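Local coordinates for trans-4-hydroxy-L-proline dehydratase (Clostridioides difficile 70-100-2010, PDB 6VXC), which is a glycyl radical enzyme that dehydrates trans-4-hydroxy-L-proline to (S)-1-pyrroline-5-carboxylate during anaerobic breakdown of hydroxyproline, at residues I363-I368 and Q407-R412; G450-V455 and E463-T468. One frame throughout, in Å; residues are numbered along the deposited sequence.

Overall arrangement
Followed from the N terminus, the chain runs along strand 362-366, through helix 378-390 and strand 396-401, and into helix 407-418, where contact 1 closes a loop of 38 residues. Strand 426-428 and helices 429-438 and 443-446 come next. Contact 2 then closes a much tighter loop of 7 residues, which contains strand 456-458. The two contacts stand in series, neither nested nor crossed, with centres 21 Å apart. Contact 1 pins a helix to strand 362-366, at the edge of its sheet; contact 2 joins the cysteine loop to strand 463-472, which lies beside 565-573. A probable hydrogen bond from Thr451 N to Asn364 OD1 (2.9 Å) links them directly.

Contact 1: I363-I368 and Q407-R412; sequences INTGGI and QKFLKR
Phe409 meets strand 362-366 with the far end of its ring, and this small patch is the whole of the contact: 101 Å² is buried, both sides summed. Atom CZ lies 3.7 Å from Thr365 O, which sits at the ring edge near its plane, so the backbone oxygen faces ring C-H groups and not the pi cloud. The methyl CG2 of Thr365 packs on the same ring end, 3.8 Å from Phe409 CZ, the two side chains crossing at about a right angle. Gly366 CA approaches obliquely, also 3.8 Å from Phe409 CZ. Its backbone angles (phi 107°, psi -120°) belong to a region that glycine alone enters readily. The reach of the ring follows from chi1 of -180°, which sets CG opposite the backbone N and carries the phenyl group off the helix toward the strand. The fit is van der Waals packing, with all three touching residues buried. Val399 and Ile401 of strand 396-401 and Leu384 of helix 378-390 pack against the same phenyl side chain.

Beside this patch, Arg412 links the helix to helix 378-390, touching Leu384 and forming salt bridges to Asp385 and Asp388. Lys408, exposed, and Lys411, partly so, mark a side more open to solvent, although Lys411 is bridged to Asp739. Strands 362-366 and 396-401 are parallel neighbours joined through helix 378-390, and helix 407-418 leads on to parallel strand 426-428: successive beta-alpha-beta crossovers, as in the alpha/beta barrel of glycyl radical enzymes.

Contact 2: G450-V455 and E463-T468; sequences GTSGCV and EAYVLT
The phenol ring of Tyr465 is the flat group here, and Ser452 OG comes to its hydroxyl end obliquely, displaced from the ring plane. At one edge, in plane, lies Glu463 O, 3.9 Å from Tyr465 CD1. Ser452 OG is instead on the side of Tyr465 CE2, 3.4 Å from that carbon. The ring of His180 also meets the phenol, standing nearly perpendicular to it, and side chains of Val182 and Thr567 pack against Tyr465.

One short hydrogen bond carries the contact: Ser452 OG to Tyr465 OH, 2.6 Å. The angle at OH from CZ to Ser452 OG is about 112°, and that at OG from CB to Tyr465 OH about 110°, both near the values expected for hydroxyl oxygens; either group could be the donor. On the serine, chi1 of 66° tucks OG over its own backbone, flanked by N and C, on a CB that already points at the opposing strand. Both residues are buried, so each hydroxyl gives the other a polar partner inside the protein.

Two residues beyond Ser452 comes Cys454, by similarity the cysteine radical intermediate, and the Tyr465 side chain is about 4 Å from that of Glu456, the probable proton acceptor. The bond thus ties the base of the catalytic loop, where strand 450-452 pairs antiparallel with 456-458, to strand 463-472, an outermost strand of the parallel sheet with 565-573 and 657-661.

Contact 1: I363-I368 and Q407-R412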
ATOM      1  N   ILE A 363      -2.734  -6.502  -7.362  1.00 11.01           N
ATOM      2  CA  ILE A 363      -3.075  -6.880  -8.730  1.00  9.35           C
ATOM      3  C   ILE A 363      -4.582  -6.718  -8.924  1.00 10.51           C
ATOM      4  O   ILE A 363      -5.373  -7.170  -8.090  1.00 12.19           O
ATOM      5  CB  ILE A 363      -2.587  -8.312  -9.036  1.00 11.39           C
ATOM      6  CG1 ILE A 363      -1.049  -8.361  -8.918  1.00 11.52           C
ATOM      7  CG2 ILE A 363      -3.063  -8.759 -10.416  1.00 11.23           C
ATOM      8  CD1 ILE A 363      -0.398  -9.722  -9.123  1.00 10.31           C
ATOM      9  N   ASN A 364      -4.970  -6.024 -10.007  1.00 11.58           N
ATOM     10  CA  ASN A 364      -6.352  -5.724 -10.373  1.00 10.01           C
ATOM     11  C   ASN A 364      -6.747  -6.630 -11.549  1.00 10.22           C
ATOM     12  O   ASN A 364      -6.228  -6.471 -12.658  1.00 13.05           O
ATOM     13  CB  ASN A 364      -6.496  -4.258 -10.785  1.00  9.14           C
ATOM     14  CG  ASN A 364      -6.598  -3.271  -9.613  1.00 10.68           C
ATOM     15  OD1 ASN A 364      -7.073  -2.163  -9.817  1.00 13.72           O
ATOM     16  ND2 ASN A 364      -6.118  -3.639  -8.419  1.00 10.64           N
ATOM     17  N   THR A 365      -7.671  -7.554 -11.325  1.00 10.66           N
ATOM     18  CA  THR A 365      -8.129  -8.491 -12.346  1.00 11.04           C
ATOM     19  C   THR A 365      -9.587  -8.204 -12.688  1.00 11.29           C
ATOM     20  O   THR A 365     -10.403  -7.924 -11.802  1.00 11.10           O
ATOM     21  CB  THR A 365      -7.931  -9.945 -11.856  1.00 11.31           C
ATOM     22  OG1 THR A 365      -6.536 -10.199 -11.674  1.00 10.10           O
ATOM     23  CG2 THR A 365      -8.483 -10.988 -12.839  1.00 10.86           C
ATOM     24  N   GLY A 366      -9.915  -8.265 -13.975  1.00 15.07           N
ATOM     25  CA  GLY A 366     -11.268  -7.964 -14.404  1.00 12.27           C
ATOM     26  C   GLY A 366     -11.364  -6.623 -15.111  1.00 12.17           C
ATOM     27  O   GLY A 366     -10.715  -6.410 -16.140  1.00 13.08           O
ATOM     28  N   GLY A 367     -12.164  -5.711 -14.560  1.00 11.37           N
ATOM     29  CA  GLY A 367     -12.198  -4.336 -14.994  1.00 11.05           C
ATOM     30  C   GLY A 367     -12.570  -4.192 -16.457  1.00 14.85           C
ATOM     31  O   GLY A 367     -13.416  -4.920 -16.996  1.00 14.15           O
ATOM     32  N   ILE A 368     -11.961  -3.186 -17.095  1.00 14.40           N
ATOM     33  CA  ILE A 368     -12.203  -2.839 -18.489  1.00 11.79           C
ATOM     34  C   ILE A 368     -10.878  -2.852 -19.232  1.00 11.50           C
ATOM     35  O   ILE A 368      -9.808  -2.682 -18.646  1.00 13.15           O
ATOM     36  CB  ILE A 368     -12.899  -1.472 -18.636  1.00 11.96           C
ATOM     37  CG1 ILE A 368     -12.089  -0.375 -17.931  1.00 12.45           C
ATOM     38  CG2 ILE A 368     -14.302  -1.517 -18.063  1.00 12.13           C
ATOM     39  CD1 ILE A 368     -12.742   0.934 -18.011  1.00 14.92           C
ATOM     40  N   GLN A 407     -21.575 -11.614 -14.677  1.00 13.75           N
ATOM     41  CA  GLN A 407     -21.911 -12.069 -13.334  1.00 13.61           C
ATOM     42  C   GLN A 407     -21.118 -13.313 -12.949  1.00 13.75           C
ATOM     43  O   GLN A 407     -20.783 -13.495 -11.778  1.00 15.97           O
ATOM     44  CB  GLN A 407     -23.415 -12.328 -13.225  1.00 15.46           C
ATOM     45  CG  GLN A 407     -23.897 -12.531 -11.790  1.00 19.08           C
ATOM     46  CD  GLN A 407     -23.965 -11.238 -10.998  1.00 16.85           C
ATOM     47  OE1 GLN A 407     -23.505 -10.190 -11.455  1.00 19.75           O
ATOM     48  NE2 GLN A 407     -24.570 -11.303  -9.811  1.00 17.02           N
ATOM     49  N   LYS A 408     -20.784 -14.165 -13.913  1.00 14.13           N
ATOM     50  CA  LYS A 408     -19.990 -15.351 -13.603  1.00 15.44           C
ATOM     51  C   LYS A 408     -18.645 -14.979 -12.982  1.00 16.00           C
ATOM     52  O   LYS A 408     -18.172 -15.648 -12.055  1.00 12.38           O
ATOM     53  CB  LYS A 408     -19.771 -16.183 -14.868  1.00 17.52           C
ATOM     54  CG  LYS A 408     -18.826 -17.365 -14.681  1.00 23.48           C
ATOM     55  CD  LYS A 408     -18.635 -18.168 -15.979  1.00 28.98           C
ATOM     56  CE  LYS A 408     -17.586 -19.258 -15.810  1.00 30.51           C
ATOM     57  NZ  LYS A 408     -17.208 -19.866 -17.109  1.00 39.52           N
ATOM     58  N   PHE A 409     -18.009 -13.923 -13.492  1.00 14.46           N
ATOM     59  CA  PHE A 409     -16.722 -13.512 -12.941  1.00 14.27           C
ATOM     60  C   PHE A 409     -16.887 -13.013 -11.511  1.00 12.53           C
ATOM     61  O   PHE A 409     -16.147 -13.416 -10.612  1.00 12.19           O
ATOM     62  CB  PHE A 409     -16.094 -12.435 -13.825  1.00 11.42           C
ATOM     63  CG  PHE A 409     -14.748 -11.944 -13.331  1.00 11.76           C
ATOM     64  CD1 PHE A 409     -13.592 -12.653 -13.616  1.00 11.60           C
ATOM     65  CD2 PHE A 409     -14.643 -10.774 -12.587  1.00 10.59           C
ATOM     66  CE1 PHE A 409     -12.354 -12.206 -13.173  1.00 13.95           C
ATOM     67  CE2 PHE A 409     -13.400 -10.326 -12.129  1.00 12.01           C
ATOM     68  CZ  PHE A 409     -12.249 -11.050 -12.429  1.00  9.71           C
ATOM     69  N   LEU A 410     -17.875 -12.152 -11.279  1.00 12.16           N
ATOM     70  CA  LEU A 410     -18.109 -11.669  -9.925  1.00 11.28           C
ATOM     71  C   LEU A 410     -18.369 -12.824  -8.955  1.00 13.26           C
ATOM     72  O   LEU A 410     -17.833 -12.844  -7.839  1.00 12.81           O
ATOM     73  CB  LEU A 410     -19.280 -10.683  -9.927  1.00 13.85           C
ATOM     74  CG  LEU A 410     -19.826 -10.255  -8.565  1.00 13.09           C
ATOM     75  CD1 LEU A 410     -18.749  -9.585  -7.697  1.00 10.49           C
ATOM     76  CD2 LEU A 410     -21.072  -9.364  -8.732  1.00 10.88           C
ATOM     77  N   LYS A 411     -19.189 -13.801  -9.363  1.00 13.33           N
ATOM     78  CA  LYS A 411     -19.537 -14.880  -8.444  1.00 12.58           C
ATOM     79  C   LYS A 411     -18.335 -15.766  -8.142  1.00 11.28           C
ATOM     80  O   LYS A 411     -18.180 -16.245  -7.016  1.00 15.37           O
ATOM     81  CB  LYS A 411     -20.707 -15.697  -8.996  1.00 14.16           C
ATOM     82  CG  LYS A 411     -22.047 -14.944  -8.898  1.00 20.97           C
ATOM     83  CD  LYS A 411     -23.227 -15.781  -9.375  1.00 28.24           C
ATOM     84  CE  LYS A 411     -23.505 -16.955  -8.440  1.00 25.26           C
ATOM     85  NZ  LYS A 411     -24.800 -17.626  -8.792  1.00 28.64           N
ATOM     86  N   ARG A 412     -17.473 -15.993  -9.129  1.00 11.79           N
ATOM     87  CA  ARG A 412     -16.239 -16.724  -8.869  1.00 12.49           C
ATOM     88  C   ARG A 412     -15.374 -15.989  -7.846  1.00 15.10           C
ATOM     89  O   ARG A 412     -14.765 -16.618  -6.970  1.00 13.87           O
ATOM     90  CB  ARG A 412     -15.482 -16.940 -10.176  1.00 11.98           C
ATOM     91  CG  ARG A 412     -14.156 -17.624 -10.025  1.00 15.04           C
ATOM     92  CD  ARG A 412     -14.311 -19.106  -9.735  1.00 17.39           C
ATOM     93  NE  ARG A 412     -13.009 -19.769  -9.741  1.00 20.63           N
ATOM     94  CZ  ARG A 412     -12.415 -20.235  -8.654  1.00 19.43           C
ATOM     95  NH1 ARG A 412     -13.029 -20.124  -7.482  1.00 18.85           N
ATOM     96  NH2 ARG A 412     -11.222 -20.809  -8.734  1.00 15.35           N
TER

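Contact 2: G450-V455 and E463-T468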
ATOM      1  N   GLY A 450      -6.468   1.966 -12.064  1.00  9.82           N
ATOM      2  CA  GLY A 450      -6.973   1.020 -11.098  1.00 10.32           C
ATOM      3  C   GLY A 450      -6.588   1.460  -9.707  1.00 11.19           C
ATOM      4  O   GLY A 450      -6.358   2.647  -9.463  1.00 10.33           O
ATOM      5  N   THR A 451      -6.570   0.502  -8.788  1.00 10.28           N
ATOM      6  CA  THR A 451      -6.161   0.750  -7.418  1.00 11.80           C
ATOM      7  C   THR A 451      -4.893  -0.036  -7.135  1.00 11.54           C
ATOM      8  O   THR A 451      -4.683  -1.116  -7.687  1.00 11.48           O
ATOM      9  CB  THR A 451      -7.250   0.349  -6.405  1.00 10.62           C
ATOM     10  OG1 THR A 451      -7.580  -1.038  -6.558  1.00 13.79           O
ATOM     11  CG2 THR A 451      -8.513   1.207  -6.578  1.00 10.81           C
ATOM     12  N   SER A 452      -4.054   0.515  -6.269  1.00 11.53           N
ATOM     13  CA  SER A 452      -2.868  -0.173  -5.801  1.00 10.80           C
ATOM     14  C   SER A 452      -2.789  -0.009  -4.295  1.00 10.96           C
ATOM     15  O   SER A 452      -3.647   0.626  -3.673  1.00 12.99           O
ATOM     16  CB  SER A 452      -1.599   0.351  -6.488  1.00 13.15           C
ATOM     17  OG  SER A 452      -1.330   1.694  -6.123  1.00 17.32           O
ATOM     18  N   GLY A 453      -1.744  -0.566  -3.715  1.00 14.08           N
ATOM     19  CA  GLY A 453      -1.622  -0.553  -2.267  1.00 12.61           C
ATOM     20  C   GLY A 453      -2.846  -1.205  -1.654  1.00 12.41           C
ATOM     21  O   GLY A 453      -3.189  -2.342  -1.976  1.00 13.77           O
ATOM     22  N   CYS A 454      -3.555  -0.467  -0.802  1.00 13.23           N
ATOM     23  CA  CYS A 454      -4.786  -0.968  -0.199  1.00 10.67           C
ATOM     24  C   CYS A 454      -6.016  -0.681  -1.062  1.00 12.03           C
ATOM     25  O   CYS A 454      -6.714  -1.609  -1.473  1.00 14.63           O
ATOM     26  CB  CYS A 454      -4.956  -0.372   1.201  1.00 11.58           C
ATOM     27  SG  CYS A 454      -3.699  -0.921   2.384  1.00 18.54           S
ATOM     28  N   VAL A 455      -6.293   0.593  -1.343  1.00 11.49           N
ATOM     29  CA  VAL A 455      -7.475   0.982  -2.103  1.00 10.31           C
ATOM     30  C   VAL A 455      -7.170   2.182  -2.998  1.00 11.56           C
ATOM     31  O   VAL A 455      -8.091   2.821  -3.508  1.00 15.75           O
ATOM     32  CB  VAL A 455      -8.657   1.322  -1.172  1.00  9.25           C
ATOM     33  CG1 VAL A 455      -9.090   0.102  -0.326  1.00  9.50           C
ATOM     34  CG2 VAL A 455      -8.308   2.567  -0.297  1.00  8.78           C
ATOM     35  N   GLU A 463       1.626   8.049 -13.494  1.00 12.99           N
ATOM     36  CA  GLU A 463       1.320   8.923 -12.375  1.00 12.43           C
ATOM     37  C   GLU A 463       2.264   8.638 -11.224  1.00 12.75           C
ATOM     38  O   GLU A 463       2.589   7.483 -10.942  1.00 14.54           O
ATOM     39  CB  GLU A 463      -0.152   8.747 -11.911  1.00 11.18           C
ATOM     40  CG  GLU A 463      -0.538   9.648 -10.752  1.00 12.16           C
ATOM     41  CD  GLU A 463      -2.021   9.592 -10.398  1.00 13.35           C
ATOM     42  OE1 GLU A 463      -2.729   8.673 -10.879  1.00 13.33           O
ATOM     43  OE2 GLU A 463      -2.480  10.474  -9.635  1.00 15.36           O
ATOM     44  N   ALA A 464       2.707   9.699 -10.570  1.00 13.33           N
ATOM     45  CA  ALA A 464       3.230   9.617  -9.217  1.00 12.91           C
ATOM     46  C   ALA A 464       2.103  10.041  -8.287  1.00 12.00           C
ATOM     47  O   ALA A 464       1.682  11.203  -8.295  1.00 14.26           O
ATOM     48  CB  ALA A 464       4.462  10.500  -9.049  1.00 15.53           C
ATOM     49  N   TYR A 465       1.592   9.100  -7.506  1.00 11.40           N
ATOM     50  CA  TYR A 465       0.515   9.381  -6.555  1.00 11.18           C
ATOM     51  C   TYR A 465       1.017   8.899  -5.204  1.00 14.54           C
ATOM     52  O   TYR A 465       0.972   7.707  -4.899  1.00 16.89           O
ATOM     53  CB  TYR A 465      -0.830   8.747  -6.971  1.00 12.83           C
ATOM     54  CG  TYR A 465      -0.881   7.254  -7.307  1.00 14.15           C
ATOM     55  CD1 TYR A 465      -0.238   6.752  -8.433  1.00 13.08           C
ATOM     56  CD2 TYR A 465      -1.666   6.372  -6.555  1.00 13.78           C
ATOM     57  CE1 TYR A 465      -0.309   5.388  -8.765  1.00 14.21           C
ATOM     58  CE2 TYR A 465      -1.751   5.028  -6.879  1.00 13.31           C
ATOM     59  CZ  TYR A 465      -1.073   4.537  -7.984  1.00 17.87           C
ATOM     60  OH  TYR A 465      -1.161   3.190  -8.294  1.00 16.79           O
ATOM     61  N   VAL A 466       1.532   9.859  -4.415  1.00 15.49           N
ATOM     62  CA  VAL A 466       2.331   9.589  -3.225  1.00 12.86           C
ATOM     63  C   VAL A 466       1.460   9.771  -1.982  1.00  9.84           C
ATOM     64  O   VAL A 466       0.827  10.814  -1.799  1.00 10.54           O
ATOM     65  CB  VAL A 466       3.569  10.503  -3.177  1.00 11.35           C
ATOM     66  CG1 VAL A 466       4.359  10.278  -1.892  1.00  8.78           C
ATOM     67  CG2 VAL A 466       4.467  10.289  -4.413  1.00 12.95           C
ATOM     68  N   LEU A 467       1.436   8.752  -1.130  1.00 12.94           N
ATOM     69  CA  LEU A 467       0.831   8.859   0.192  1.00 12.08           C
ATOM     70  C   LEU A 467       1.869   9.451   1.139  1.00 10.80           C
ATOM     71  O   LEU A 467       3.031   9.029   1.120  1.00 12.96           O
ATOM     72  CB  LEU A 467       0.391   7.483   0.694  1.00 11.62           C
ATOM     73  CG  LEU A 467      -1.019   6.998   0.319  1.00 12.67           C
ATOM     74  CD1 LEU A 467      -1.261   7.124  -1.164  1.00 13.57           C
ATOM     75  CD2 LEU A 467      -1.228   5.562   0.761  1.00 14.71           C
ATOM     76  N   THR A 468       1.475  10.438   1.953  1.00 10.93           N
ATOM     77  CA  THR A 468       2.447  11.081   2.837  1.00 11.65           C
ATOM     78  C   THR A 468       2.285  10.724   4.313  1.00 11.58           C
ATOM     79  O   THR A 468       3.197  11.012   5.095  1.00 14.74           O
ATOM     80  CB  THR A 468       2.421  12.621   2.682  1.00 12.15           C
ATOM     81  OG1 THR A 468       1.171  13.147   3.128  1.00  9.92           O
ATOM     82  CG2 THR A 468       2.668  13.061   1.226  1.00  9.20           C
TER